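Local coordinates for protein ditrans,polycis-undecaprenyl-diphosphate synthase ((2E,6E)-farnesyl-diphosphate specific) (Acinetobacter baumannii, PDB 6ACS) that probably catalyses the repeated condensation of isopentenyl diphosphate with farnesyl diphosphate to give undecaprenyl diphosphate, the lipid carrier precursor for bacterial cell-wall synthesis, at residues Glu6-Pro10 with Leu225-Ser229; Asp43-Glu47 with Gln88-Met92; Thr58-Phe62 with Ser194-Leu198; Ile185-Phe191 with Tyr207-Trp213. All blocks are in the same frame, centred on the assembly; numbering follows the deposited sequence.

Interaction 1: Glu6-Pro10 with Leu225-Ser229; sequences EYHLP and LNVFS
Tyr7 turns its CG away from its own backbone N (chi1 -152°), which lays the phenol along helix 218-235, and Ser229 holds OG opposite its N (chi1 -179°), which lifts the hydroxyl toward the incoming chain. The two meet face on: Ser229 OG sits over the centre of the Tyr7 ring, and Ser229 CB makes a CH-pi contact 4.0 Å from the centroid of that ring. The same OG accepts an almost straight bond from the backbone N of His8 (N to OG 3.0 Å, 172° at the hydrogen). At the far end of the ring, Tyr7 OH donates to Asn226 OD1 at 2.8 Å, reaching a lone pair in the carbonyl plane. Further along the loop, Pro10 lays CB over one face of Phe228, while its CG touches Leu225 CD2 at 3.6 Å. His8 O lies at the edge of the Phe228 ring and takes a bond from a water, 2.7 Å from the water oxygen, which also donates to Leu225 O. Phe228 continues inward to Asp182, Leu183 and Glu205, the last a predicted magnesium ligand. With hydroxyl and amide bonds at Tyr7 and His8, a water between backbone carbonyls and apolar contact at buried Pro10, the loop before strand 12-17 is held to the helix here without strand pairing or an ion pair between the two segments.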
loop_
_atom_site.group_PDB
_atom_site.type_symbol
_atom_site.label_atom_id
_atom_site.label_comp_id
_atom_site.label_asym_id
_atom_site.label_seq_id
_atom_site.Cartn_x
_atom_site.Cartn_y
_atom_site.Cartn_z
ATOM N N GLU B 6 -16.070 13.644 17.645
ATOM C CA GLU B 6 -16.241 12.486 18.520
ATOM C C GLU B 6 -15.083 11.489 18.366
ATOM O O GLU B 6 -14.053 11.815 17.774
ATOM C CB GLU B 6 -17.576 11.794 18.239
ATOM C CG GLU B 6 -17.695 11.250 16.831
ATOM C CD GLU B 6 -18.740 10.163 16.725
ATOM O OE1 GLU B 6 -19.806 10.299 17.361
ATOM O OE2 GLU B 6 -18.487 9.166 16.014
ATOM N N TYR B 7 -15.241 10.287 18.924
ATOM C CA TYR B 7 -14.137 9.344 19.047
ATOM C C TYR B 7 -14.254 8.281 17.960
ATOM O O TYR B 7 -15.301 7.641 17.823
ATOM C CB TYR B 7 -14.096 8.684 20.420
ATOM C CG TYR B 7 -12.683 8.295 20.781
ATOM C CD1 TYR B 7 -12.106 7.108 20.326
ATOM C CD2 TYR B 7 -11.902 9.161 21.534
ATOM C CE1 TYR B 7 -10.779 6.797 20.642
ATOM C CE2 TYR B 7 -10.598 8.862 21.858
ATOM C CZ TYR B 7 -10.040 7.682 21.412
ATOM O OH TYR B 7 -8.740 7.403 21.766
ATOM N N HIS B 8 -13.171 8.063 17.226
ATOM C CA HIS B 8 -13.181 7.181 16.063
ATOM C C HIS B 8 -12.302 5.979 16.348
ATOM O O HIS B 8 -11.110 6.130 16.617
ATOM C CB HIS B 8 -12.659 7.912 14.828
ATOM C CG HIS B 8 -13.392 9.181 14.539
ATOM N ND1 HIS B 8 -14.717 9.200 14.162
ATOM C CD2 HIS B 8 -12.998 10.474 14.609
ATOM C CE1 HIS B 8 -15.104 10.453 13.994
ATOM N NE2 HIS B 8 -14.081 11.245 14.259
ATOM N N LEU B 9 -12.912 4.806 16.381
ATOM C CA LEU B 9 -12.236 3.531 16.581
ATOM C C LEU B 9 -12.000 2.847 15.243
ATOM O O LEU B 9 -12.869 2.895 14.364
ATOM C CB LEU B 9 -13.053 2.614 17.481
ATOM C CG LEU B 9 -12.946 2.957 18.968
ATOM C CD1 LEU B 9 -14.094 2.337 19.733
ATOM C CD2 LEU B 9 -11.604 2.445 19.495
ATOM N N PRO B 10 -10.855 2.213 15.031
ATOM C CA PRO B 10 -10.656 1.475 13.775
ATOM C C PRO B 10 -11.499 0.209 13.746
ATOM O O PRO B 10 -11.733 -0.431 14.778
ATOM C CB PRO B 10 -9.158 1.138 13.785
ATOM C CG PRO B 10 -8.801 1.085 15.241
ATOM C CD PRO B 10 -9.712 2.096 15.949
ATOM N N LEU B 225 -4.180 4.144 19.220
ATOM C CA LEU B 225 -5.602 4.300 18.905
ATOM C C LEU B 225 -6.049 5.744 19.101
ATOM O O LEU B 225 -6.862 6.265 18.325
ATOM C CB LEU B 225 -6.442 3.345 19.753
ATOM C CG LEU B 225 -6.236 1.856 19.487
ATOM C CD1 LEU B 225 -7.066 1.001 20.445
ATOM C CD2 LEU B 225 -6.664 1.554 18.085
ATOM N N ASN B 226 -5.524 6.414 20.131
ATOM C CA ASN B 226 -5.872 7.818 20.348
ATOM C C ASN B 226 -5.341 8.701 19.212
ATOM O O ASN B 226 -6.032 9.620 18.730
ATOM C CB ASN B 226 -5.314 8.271 21.697
ATOM C CG ASN B 226 -5.934 9.557 22.175
ATOM O OD1 ASN B 226 -7.126 9.601 22.472
ATOM N ND2 ASN B 226 -5.140 10.614 22.242
ATOM N N VAL B 227 -4.121 8.423 18.762
ATOM C CA VAL B 227 -3.559 9.146 17.620
ATOM C C VAL B 227 -4.421 8.921 16.383
ATOM O O VAL B 227 -4.730 9.862 15.640
ATOM C CB VAL B 227 -2.098 8.722 17.385
ATOM C CG1 VAL B 227 -1.563 9.307 16.065
ATOM C CG2 VAL B 227 -1.222 9.190 18.554
ATOM N N PHE B 228 -4.812 7.668 16.146
ATOM C CA PHE B 228 -5.692 7.341 15.030
ATOM C C PHE B 228 -6.975 8.156 15.075
ATOM O O PHE B 228 -7.429 8.690 14.054
ATOM C CB PHE B 228 -6.032 5.850 15.053
ATOM C CG PHE B 228 -7.118 5.472 14.088
ATOM C CD1 PHE B 228 -6.819 5.238 12.755
ATOM C CD2 PHE B 228 -8.445 5.371 14.508
ATOM C CE1 PHE B 228 -7.822 4.889 11.856
ATOM C CE2 PHE B 228 -9.454 5.038 13.615
ATOM C CZ PHE B 228 -9.135 4.791 12.274
ATOM N N SER B 229 -7.591 8.249 16.253
ATOM C CA SER B 229 -8.834 9.014 16.335
ATOM C C SER B 229 -8.611 10.475 15.955
ATOM O O SER B 229 -9.400 11.058 15.189
ATOM C CB SER B 229 -9.430 8.911 17.739
ATOM O OG SER B 229 -10.651 9.631 17.805
HETATM O O HOH W 1 -9.228 4.779 18.057
#

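Interaction 2: Asp43-Glu47 with Gln88-Met92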
loop_
_atom_site.group_PDB
_atom_site.type_symbol
_atom_site.label_atom_id
_atom_site.label_comp_id
_atom_site.label_asym_id
_atom_site.label_seq_id
_atom_site.Cartn_x
_atom_site.Cartn_y
_atom_site.Cartn_z
ATOM N N ASP B 43 -1.357 -10.755 23.693
ATOM C CA ASP B 43 -2.617 -11.028 24.389
ATOM C C ASP B 43 -3.323 -9.782 24.921
ATOM O O ASP B 43 -4.550 -9.671 24.732
ATOM C CB ASP B 43 -2.371 -12.031 25.522
ATOM C CG ASP B 43 -2.121 -13.432 25.014
ATOM O OD1 ASP B 43 -2.413 -13.713 23.830
ATOM O OD2 ASP B 43 -1.622 -14.255 25.810
ATOM N N PRO B 44 -2.655 -8.846 25.617
ATOM C CA PRO B 44 -3.369 -7.637 26.067
ATOM C C PRO B 44 -3.897 -6.808 24.920
ATOM O O PRO B 44 -4.942 -6.154 25.063
ATOM C CB PRO B 44 -2.300 -6.861 26.853
ATOM C CG PRO B 44 -1.231 -7.848 27.153
ATOM C CD PRO B 44 -1.251 -8.853 26.066
ATOM N N ILE B 45 -3.200 -6.836 23.778
ATOM C CA ILE B 45 -3.627 -6.095 22.594
ATOM C C ILE B 45 -4.908 -6.696 22.036
ATOM O O ILE B 45 -5.871 -5.985 21.713
ATOM C CB ILE B 45 -2.507 -6.106 21.538
ATOM C CG1 ILE B 45 -1.205 -5.538 22.116
ATOM C CG2 ILE B 45 -2.957 -5.420 20.232
ATOM C CD1 ILE B 45 -1.315 -4.191 22.658
ATOM N N VAL B 46 -4.921 -8.024 21.896
ATOM C CA VAL B 46 -6.119 -8.722 21.448
ATOM C C VAL B 46 -7.297 -8.398 22.357
ATOM O O VAL B 46 -8.416 -8.118 21.892
ATOM C CB VAL B 46 -5.851 -10.236 21.395
ATOM C CG1 VAL B 46 -7.138 -10.981 21.144
ATOM C CG2 VAL B 46 -4.790 -10.554 20.335
ATOM N N GLU B 47 -7.071 -8.467 23.672
ATOM C CA GLU B 47 -8.155 -8.193 24.617
ATOM C C GLU B 47 -8.641 -6.749 24.523
ATOM O O GLU B 47 -9.846 -6.485 24.640
ATOM C CB GLU B 47 -7.717 -8.534 26.045
ATOM C CG GLU B 47 -7.393 -10.032 26.171
ATOM C CD GLU B 47 -6.755 -10.429 27.490
ATOM O OE1 GLU B 47 -6.990 -9.743 28.501
ATOM O OE2 GLU B 47 -6.018 -11.442 27.507
ATOM N N GLN B 88 -3.419 -20.648 22.223
ATOM C CA GLN B 88 -4.384 -19.576 22.010
ATOM C C GLN B 88 -5.815 -20.057 21.791
ATOM O O GLN B 88 -6.752 -19.296 22.062
ATOM C CB GLN B 88 -3.946 -18.702 20.830
ATOM C CG GLN B 88 -2.736 -17.827 21.140
ATOM C CD GLN B 88 -3.037 -16.767 22.193
ATOM O OE1 GLN B 88 -4.156 -16.260 22.276
ATOM N NE2 GLN B 88 -2.041 -16.439 23.009
ATOM N N ILE B 89 -6.017 -21.279 21.282
ATOM C CA ILE B 89 -7.388 -21.742 21.013
ATOM C C ILE B 89 -8.340 -21.515 22.197
ATOM O O ILE B 89 -9.430 -20.957 21.987
ATOM C CB ILE B 89 -7.371 -23.197 20.522
ATOM C CG1 ILE B 89 -6.801 -23.257 19.101
ATOM C CG2 ILE B 89 -8.768 -23.796 20.579
ATOM C CD1 ILE B 89 -6.479 -24.651 18.618
ATOM N N PRO B 90 -8.005 -21.905 23.438
ATOM C CA PRO B 90 -8.954 -21.667 24.543
ATOM C C PRO B 90 -9.224 -20.197 24.812
ATOM O O PRO B 90 -10.354 -19.838 25.166
ATOM C CB PRO B 90 -8.267 -22.332 25.747
ATOM C CG PRO B 90 -7.309 -23.299 25.160
ATOM C CD PRO B 90 -6.820 -22.648 23.905
ATOM N N ARG B 91 -8.219 -19.333 24.652
ATOM C CA ARG B 91 -8.452 -17.899 24.803
ATOM C C ARG B 91 -9.405 -17.389 23.731
ATOM O O ARG B 91 -10.270 -16.541 24.000
ATOM C CB ARG B 91 -7.122 -17.142 24.751
ATOM C CG ARG B 91 -6.276 -17.276 26.015
ATOM C CD ARG B 91 -4.929 -16.584 25.859
ATOM N NE ARG B 91 -5.033 -15.368 25.057
ATOM C CZ ARG B 91 -5.344 -14.173 25.546
ATOM N NH1 ARG B 91 -5.583 -14.030 26.844
ATOM N NH2 ARG B 91 -5.418 -13.121 24.739
ATOM N N MET B 92 -9.259 -17.899 22.505
ATOM C CA MET B 92 -10.159 -17.510 21.430
ATOM C C MET B 92 -11.588 -17.889 21.767
ATOM O O MET B 92 -12.522 -17.116 21.524
ATOM C CB MET B 92 -9.723 -18.186 20.135
ATOM C CG MET B 92 -8.314 -17.840 19.711
ATOM S SD MET B 92 -8.065 -16.070 19.451
ATOM C CE MET B 92 -7.024 -15.621 20.839
#
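Arg91 reaches across from helix 71-95 to Asp43 and Glu47, one turn apart on helix 42-52. The tight part of the contact is the guanidinium itself. In one of its two modelled conformers Glu47 brings OE2 to the edge, accepting from Arg91 NH1 at 2.7 Å with the oxygen almost in the guanidinium plane; a second, weak bond runs from Arg91 NH2 to the same oxygen. Asp43 comes instead over a face. Its carboxylate stacks on the guanidinium with the planes 27° apart, and OD1 lies 3.2 Å from Arg91 NH2, an ion pair without a hydrogen bond, because the oxygen sits well out of the guanidinium plane. A bend at chi3 (35°) swings the end of Arg91 back, and NE donates to Gln88 OE1, which lies in the guanidinium plane 3.0 Å away. Gln88 passes the link on, its NE2 donating to the syn lone pair of Asp43 OD1 at 2.9 Å in a bent bond, with OD1 tilted out of the amide plane. The amide thus bridges the guanidinium and the aspartate, and restrains the guanidinium from turning.

These two helices flank the parallel sheet on the same side, nearly parallel, with segment axes 12.6 Å apart and 19° between their directions. At that spacing long polar side chains span the gap. Toward the sheet, Val46 and Met92 both rest on Ile97, but Val46 CB comes no nearer than 4.4 Å to Arg91 NH2. Away from the sheet the network is partly exposed, and solvent would be expected to weaken the ion pairs.

Interaction 3: Thr58-Phe62 with Ser194-Leu198; sequences TVFAF and SNFLL
Segments 58-62 and 194-198 run in nearly opposite directions, 164° apart, yet they are not paired as strands: the CA atoms of Phe60 and Phe196 are 7.5 Å apart, no hydrogen bond joins the segments, and side chains fill the interval. Both phenylalanines hold CG opposite their backbone N (chi1 -175° in Phe60), which extends each ring toward the other segment. The two side chains run in opposite directions, with near-parallel planes (13°) but a large offset and little ring overlap; what lies over the Phe196 face is Phe60 CB, 3.5 Å from the ring centroid in a CH-pi contact. Leu197 CG covers the opposite face of Phe196, which is therefore sandwiched between its own neighbour in sequence and the strand. At the Thr58 end, CG2 lies 4.0 Å from both Phe196 CZ and Leu197 CD1, while Thr58 OG1 is bonded to His12 NE2.

In the cis-prenyltransferase fold, strand 56-61 is a central strand of the parallel sheet, and here the loop between strands 183-186 and 205-208 crosses over its face. In that loop Asn195 and Leu198 touch the second subunit. Toward the predicted substrate site, Ser194 CB packs 3.5 Å from Phe62 CE1. Ser194 OG is hydrogen-bonded to Arg186, whose guanidinium also makes a cation-pi contact with the Phe62 ring, although Phe62 is poorly ordered.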
loop_
_atom_site.group_PDB
_atom_site.type_symbol
_atom_site.label_atom_id
_atom_site.label_comp_id
_atom_site.label_asym_id
_atom_site.label_seq_id
_atom_site.Cartn_x
_atom_site.Cartn_y
_atom_site.Cartn_z
ATOM N N THR B 58 -5.057 -8.100 12.486
ATOM C CA THR B 58 -4.220 -8.933 11.620
ATOM C C THR B 58 -2.752 -8.646 11.920
ATOM O O THR B 58 -2.334 -7.484 11.881
ATOM C CB THR B 58 -4.537 -8.650 10.139
ATOM O OG1 THR B 58 -5.938 -8.886 9.899
ATOM C CG2 THR B 58 -3.672 -9.516 9.211
ATOM N N VAL B 59 -1.966 -9.687 12.210
ATOM C CA VAL B 59 -0.600 -9.483 12.687
ATOM C C VAL B 59 0.403 -10.260 11.838
ATOM O O VAL B 59 0.108 -11.334 11.297
ATOM C CB VAL B 59 -0.464 -9.853 14.184
ATOM C CG1 VAL B 59 -1.476 -9.068 15.004
ATOM C CG2 VAL B 59 -0.613 -11.332 14.381
ATOM N N PHE B 60 1.613 -9.702 11.758
ATOM C CA PHE B 60 2.695 -10.141 10.875
ATOM C C PHE B 60 3.991 -10.126 11.676
ATOM O O PHE B 60 4.449 -9.051 12.083
ATOM C CB PHE B 60 2.821 -9.164 9.711
ATOM C CG PHE B 60 3.822 -9.550 8.655
ATOM C CD1 PHE B 60 4.072 -10.872 8.360
ATOM C CD2 PHE B 60 4.501 -8.563 7.947
ATOM C CE1 PHE B 60 4.979 -11.211 7.362
ATOM C CE2 PHE B 60 5.412 -8.892 6.949
ATOM C CZ PHE B 60 5.647 -10.217 6.657
ATOM N N ALA B 61 4.603 -11.280 11.891
ATOM C CA ALA B 61 5.888 -11.304 12.598
ATOM C C ALA B 61 7.026 -10.995 11.623
ATOM O O ALA B 61 7.465 -11.862 10.861
ATOM C CB ALA B 61 6.101 -12.647 13.286
ATOM N N PHE B 62 7.473 -9.741 11.603
ATOM C CA PHE B 62 8.503 -9.331 10.660
ATOM C C PHE B 62 9.866 -9.885 11.071
ATOM O O PHE B 62 10.128 -10.145 12.250
ATOM C CB PHE B 62 8.577 -7.807 10.563
ATOM C CG PHE B 62 9.535 -7.319 9.513
ATOM C CD1 PHE B 62 9.180 -7.329 8.173
ATOM C CD2 PHE B 62 10.797 -6.868 9.863
ATOM C CE1 PHE B 62 10.064 -6.889 7.201
ATOM C CE2 PHE B 62 11.684 -6.424 8.897
ATOM C CZ PHE B 62 11.316 -6.432 7.564
ATOM N N SER B 194 6.903 -2.803 4.193
ATOM C CA SER B 194 7.666 -4.037 3.991
ATOM C C SER B 194 6.788 -5.186 3.490
ATOM O O SER B 194 6.825 -6.299 4.018
ATOM C CB SER B 194 8.390 -4.442 5.271
ATOM O OG SER B 194 9.328 -3.449 5.651
ATOM N N ASN B 195 6.016 -4.914 2.444
ATOM C CA ASN B 195 5.342 -5.988 1.715
ATOM C C ASN B 195 4.357 -6.742 2.611
ATOM O O ASN B 195 4.209 -7.965 2.524
ATOM C CB ASN B 195 6.365 -6.951 1.112
ATOM C CG ASN B 195 5.737 -7.917 0.128
ATOM O OD1 ASN B 195 4.776 -7.577 -0.560
ATOM N ND2 ASN B 195 6.253 -9.135 0.088
ATOM N N PHE B 196 3.642 -6.005 3.451
ATOM C CA PHE B 196 2.607 -6.655 4.243
ATOM C C PHE B 196 1.330 -6.444 3.431
ATOM O O PHE B 196 1.347 -6.694 2.222
ATOM C CB PHE B 196 2.644 -6.103 5.688
ATOM C CG PHE B 196 1.647 -6.728 6.657
ATOM C CD1 PHE B 196 1.357 -8.078 6.636
ATOM C CD2 PHE B 196 1.130 -5.962 7.689
ATOM C CE1 PHE B 196 0.452 -8.628 7.545
ATOM C CE2 PHE B 196 0.247 -6.511 8.634
ATOM C CZ PHE B 196 -0.092 -7.838 8.559
ATOM N N LEU B 197 0.254 -5.949 4.027
ATOM C CA LEU B 197 -1.091 -5.860 3.423
ATOM C C LEU B 197 -1.292 -4.710 2.426
ATOM O O LEU B 197 -2.070 -3.779 2.656
ATOM C CB LEU B 197 -2.094 -5.714 4.544
ATOM C CG LEU B 197 -2.157 -6.838 5.558
ATOM C CD1 LEU B 197 -3.071 -6.400 6.716
ATOM C CD2 LEU B 197 -2.703 -8.074 4.871
ATOM N N LEU B 198 -0.658 -4.830 1.262
ATOM C CA LEU B 198 -0.625 -3.713 0.311
ATOM C C LEU B 198 -2.018 -3.357 -0.213
ATOM O O LEU B 198 -2.431 -2.187 -0.189
ATOM C CB LEU B 198 0.289 -4.073 -0.861
ATOM C CG LEU B 198 1.699 -4.487 -0.454
ATOM C CD1 LEU B 198 2.469 -4.957 -1.699
ATOM C CD2 LEU B 198 2.452 -3.359 0.274
#

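Interaction 4: Ile185-Phe191 with Tyr207-Trp213. With IPA (isopropyl alcohol), chain G.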
loop_
_atom_site.group_PDB
_atom_site.type_symbol
_atom_site.label_atom_id
_atom_site.label_comp_id
_atom_site.label_asym_id
_atom_site.label_seq_id
_atom_site.Cartn_x
_atom_site.Cartn_y
_atom_site.Cartn_z
ATOM N N ILE B 185 0.014 -0.505 12.299
ATOM C CA ILE B 185 1.077 -0.142 13.235
ATOM C C ILE B 185 2.327 -0.903 12.842
ATOM O O ILE B 185 2.275 -2.124 12.661
ATOM C CB ILE B 185 0.680 -0.514 14.673
ATOM C CG1 ILE B 185 -0.500 0.317 15.125
ATOM C CG2 ILE B 185 1.872 -0.404 15.648
ATOM C CD1 ILE B 185 -1.189 -0.270 16.348
ATOM N N ARG B 186 3.456 -0.212 12.776
ATOM C CA ARG B 186 4.726 -0.907 12.634
ATOM C C ARG B 186 5.661 -0.498 13.757
ATOM O O ARG B 186 6.000 0.684 13.887
ATOM C CB ARG B 186 5.390 -0.630 11.301
ATOM C CG ARG B 186 6.707 -1.340 11.317
ATOM C CD ARG B 186 7.386 -1.356 10.050
ATOM N NE ARG B 186 8.640 -2.089 10.208
ATOM C CZ ARG B 186 9.272 -2.657 9.199
ATOM N NH1 ARG B 186 8.758 -2.564 7.989
ATOM N NH2 ARG B 186 10.417 -3.296 9.398
ATOM N N THR B 187 6.113 -1.485 14.530
ATOM C CA THR B 187 7.076 -1.268 15.595
ATOM C C THR B 187 8.489 -1.465 15.050
ATOM O O THR B 187 8.690 -1.853 13.897
ATOM C CB THR B 187 6.792 -2.221 16.770
ATOM O OG1 THR B 187 6.979 -3.582 16.344
ATOM C CG2 THR B 187 5.350 -2.066 17.229
ATOM N N GLY B 188 9.481 -1.120 15.864
ATOM C CA GLY B 188 10.861 -1.417 15.530
ATOM C C GLY B 188 11.660 -0.277 14.923
ATOM O O GLY B 188 12.883 -0.400 14.812
ATOM N N GLY B 189 11.019 0.802 14.489
ATOM C CA GLY B 189 11.716 1.994 14.061
ATOM C C GLY B 189 11.733 2.262 12.570
ATOM O O GLY B 189 11.983 3.408 12.170
ATOM N N ASP B 190 11.539 1.260 11.722
ATOM C CA ASP B 190 11.611 1.542 10.295
ATOM C C ASP B 190 10.278 2.085 9.775
ATOM O O ASP B 190 9.206 1.796 10.309
ATOM C CB ASP B 190 12.020 0.292 9.513
ATOM C CG ASP B 190 12.603 0.621 8.141
ATOM O OD1 ASP B 190 12.860 1.815 7.850
ATOM O OD2 ASP B 190 12.799 -0.325 7.357
ATOM N N PHE B 191 10.363 2.898 8.726
ATOM C CA PHE B 191 9.172 3.534 8.177
ATOM C C PHE B 191 8.803 2.899 6.851
ATOM O O PHE B 191 8.780 3.575 5.817
ATOM C CB PHE B 191 9.382 5.032 8.008
ATOM C CG PHE B 191 9.436 5.786 9.315
ATOM C CD1 PHE B 191 10.571 5.761 10.096
ATOM C CD2 PHE B 191 8.353 6.524 9.748
ATOM C CE1 PHE B 191 10.628 6.464 11.294
ATOM C CE2 PHE B 191 8.398 7.217 10.944
ATOM C CZ PHE B 191 9.537 7.184 11.714
ATOM N N TYR B 207 0.983 4.058 11.452
ATOM C CA TYR B 207 1.505 4.497 12.738
ATOM C C TYR B 207 2.842 3.812 12.966
ATOM O O TYR B 207 2.897 2.582 13.047
ATOM C CB TYR B 207 0.518 4.165 13.852
ATOM C CG TYR B 207 1.001 4.577 15.222
ATOM C CD1 TYR B 207 0.761 5.862 15.695
ATOM C CD2 TYR B 207 1.675 3.680 16.046
ATOM C CE1 TYR B 207 1.179 6.241 16.946
ATOM C CE2 TYR B 207 2.098 4.055 17.307
ATOM C CZ TYR B 207 1.851 5.340 17.743
ATOM O OH TYR B 207 2.265 5.735 18.991
ATOM N N PHE B 208 3.911 4.598 13.052
ATOM C CA PHE B 208 5.255 4.065 13.230
ATOM C C PHE B 208 5.759 4.391 14.631
ATOM O O PHE B 208 5.555 5.505 15.122
ATOM C CB PHE B 208 6.190 4.654 12.177
ATOM C CG PHE B 208 5.795 4.296 10.765
ATOM C CD1 PHE B 208 6.093 3.054 10.256
ATOM C CD2 PHE B 208 5.073 5.186 9.982
ATOM C CE1 PHE B 208 5.713 2.698 8.949
ATOM C CE2 PHE B 208 4.688 4.838 8.681
ATOM C CZ PHE B 208 5.010 3.604 8.173
ATOM N N THR B 209 6.415 3.422 15.270
ATOM C CA THR B 209 7.011 3.651 16.582
ATOM C C THR B 209 8.394 3.025 16.644
ATOM O O THR B 209 8.623 1.954 16.080
ATOM C CB THR B 209 6.128 3.095 17.716
ATOM O OG1 THR B 209 6.798 3.272 18.967
ATOM C CG2 THR B 209 5.794 1.602 17.527
ATOM N N ASP B 210 9.318 3.711 17.343
ATOM C CA ASP B 210 10.641 3.159 17.608
ATOM C C ASP B 210 10.606 2.014 18.608
ATOM O O ASP B 210 11.589 1.270 18.702
ATOM C CB ASP B 210 11.588 4.233 18.162
ATOM C CG ASP B 210 11.982 5.265 17.133
ATOM O OD1 ASP B 210 11.651 5.088 15.941
ATOM O OD2 ASP B 210 12.628 6.262 17.531
ATOM N N THR B 211 9.519 1.872 19.366
ATOM C CA THR B 211 9.428 0.805 20.353
ATOM C C THR B 211 9.631 -0.549 19.690
ATOM O O THR B 211 9.020 -0.839 18.659
ATOM C CB THR B 211 8.062 0.851 21.043
ATOM O OG1 THR B 211 7.888 2.108 21.719
ATOM C CG2 THR B 211 7.909 -0.305 22.023
ATOM N N LEU B 212 10.518 -1.371 20.258
ATOM C CA LEU B 212 10.676 -2.731 19.762
ATOM C C LEU B 212 9.496 -3.578 20.223
ATOM O O LEU B 212 8.972 -3.380 21.322
ATOM C CB LEU B 212 11.991 -3.340 20.253
ATOM C CG LEU B 212 13.248 -2.523 19.945
ATOM C CD1 LEU B 212 14.527 -3.221 20.472
ATOM C CD2 LEU B 212 13.358 -2.234 18.445
ATOM N N TRP B 213 9.077 -4.530 19.376
ATOM C CA TRP B 213 7.881 -5.320 19.670
ATOM C C TRP B 213 7.871 -5.955 21.059
ATOM O O TRP B 213 6.827 -5.882 21.727
ATOM C CB TRP B 213 7.650 -6.404 18.605
ATOM C CG TRP B 213 6.426 -7.236 18.918
ATOM C CD1 TRP B 213 6.395 -8.543 19.327
ATOM C CD2 TRP B 213 5.067 -6.794 18.897
ATOM N NE1 TRP B 213 5.100 -8.943 19.539
ATOM C CE2 TRP B 213 4.264 -7.886 19.286
ATOM C CE3 TRP B 213 4.447 -5.583 18.576
ATOM C CZ2 TRP B 213 2.884 -7.804 19.358
ATOM C CZ3 TRP B 213 3.067 -5.507 18.653
ATOM C CH2 TRP B 213 2.305 -6.607 19.035
HETATM C C1 IPA G . 2.054 10.239 17.328
HETATM C C2 IPA G . 3.382 9.495 17.354
HETATM C C3 IPA G . 3.611 8.806 16.013
HETATM O O2 IPA G . 3.354 8.543 18.396
HETATM O O HOH W 2 13.371 5.227 13.562
#
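Arg186 N and Arg186 O are both satisfied by the neighbouring strand: the N donates to Tyr207 O at 2.9 Å, and the O accepts from Thr209 N at 3.1 Å. This is regular parallel pairing. Beyond it the chains turn, and Gly188 N donates to Thr211 O at 2.8 Å, while Gly189 N makes a weak bond to Thr209 O. Both glycines have positive phi, and their backbones lie close against segment 207-213. A water donates to both Gly189 O and Asp210 OD1 and so joins the two segments.

Thr209 OG1 accepts from Thr211 N in an ST turn, and Glu220 binds both threonine hydroxyls. Thr187 places OG1 between its backbone N and carbonyl carbon (chi1 64°), where it is bonded to Asp18 O, and its CG2 touches Thr209 CG2 at 3.7 Å. The extended Arg186 side chain carries its guanidinium to a salt bridge with Asp18, the predicted active-site aspartate, and its NH1 to the backbone O of Arg192. Phe191, in the loop, sets CD2 3.5 Å from Phe208 CG; the ring planes are oblique, at 40°, and Arg231 of the second subunit makes a cation-pi contact with Phe191. Tyr207 OH accepts at 3.1 Å from O2 of isopropyl alcohol, probably from the crystallisation liquor and also bonded to His223.

Strand 183-186 lies between strands 12-17 and 205-208, the latter outermost within the chain; Ile185 and Tyr207 pack on helix 218-235, and Arg186 and Phe208 point to the other face.

In the fold
Interaction 3 is the buried contact, aromatic and free of hydrogen bonds across its segments, whereas interaction 2 is a surface network of charges and amides between two helices. Interactions 1 and 4 are partly buried and mix polar bonds with apolar packing, but only interaction 4 includes strand pairing. Interactions 3 and 4 reach the same sheet and the second subunit, and meet where Ser194 and Phe62 contact Arg186, close to the predicted substrate site. Interactions 1 and 4 touch through Val227 and Tyr207. Interaction 2 touches none of the others, although helices 42-52 and 71-95 flank strand 56-61 of interaction 3 in sequence.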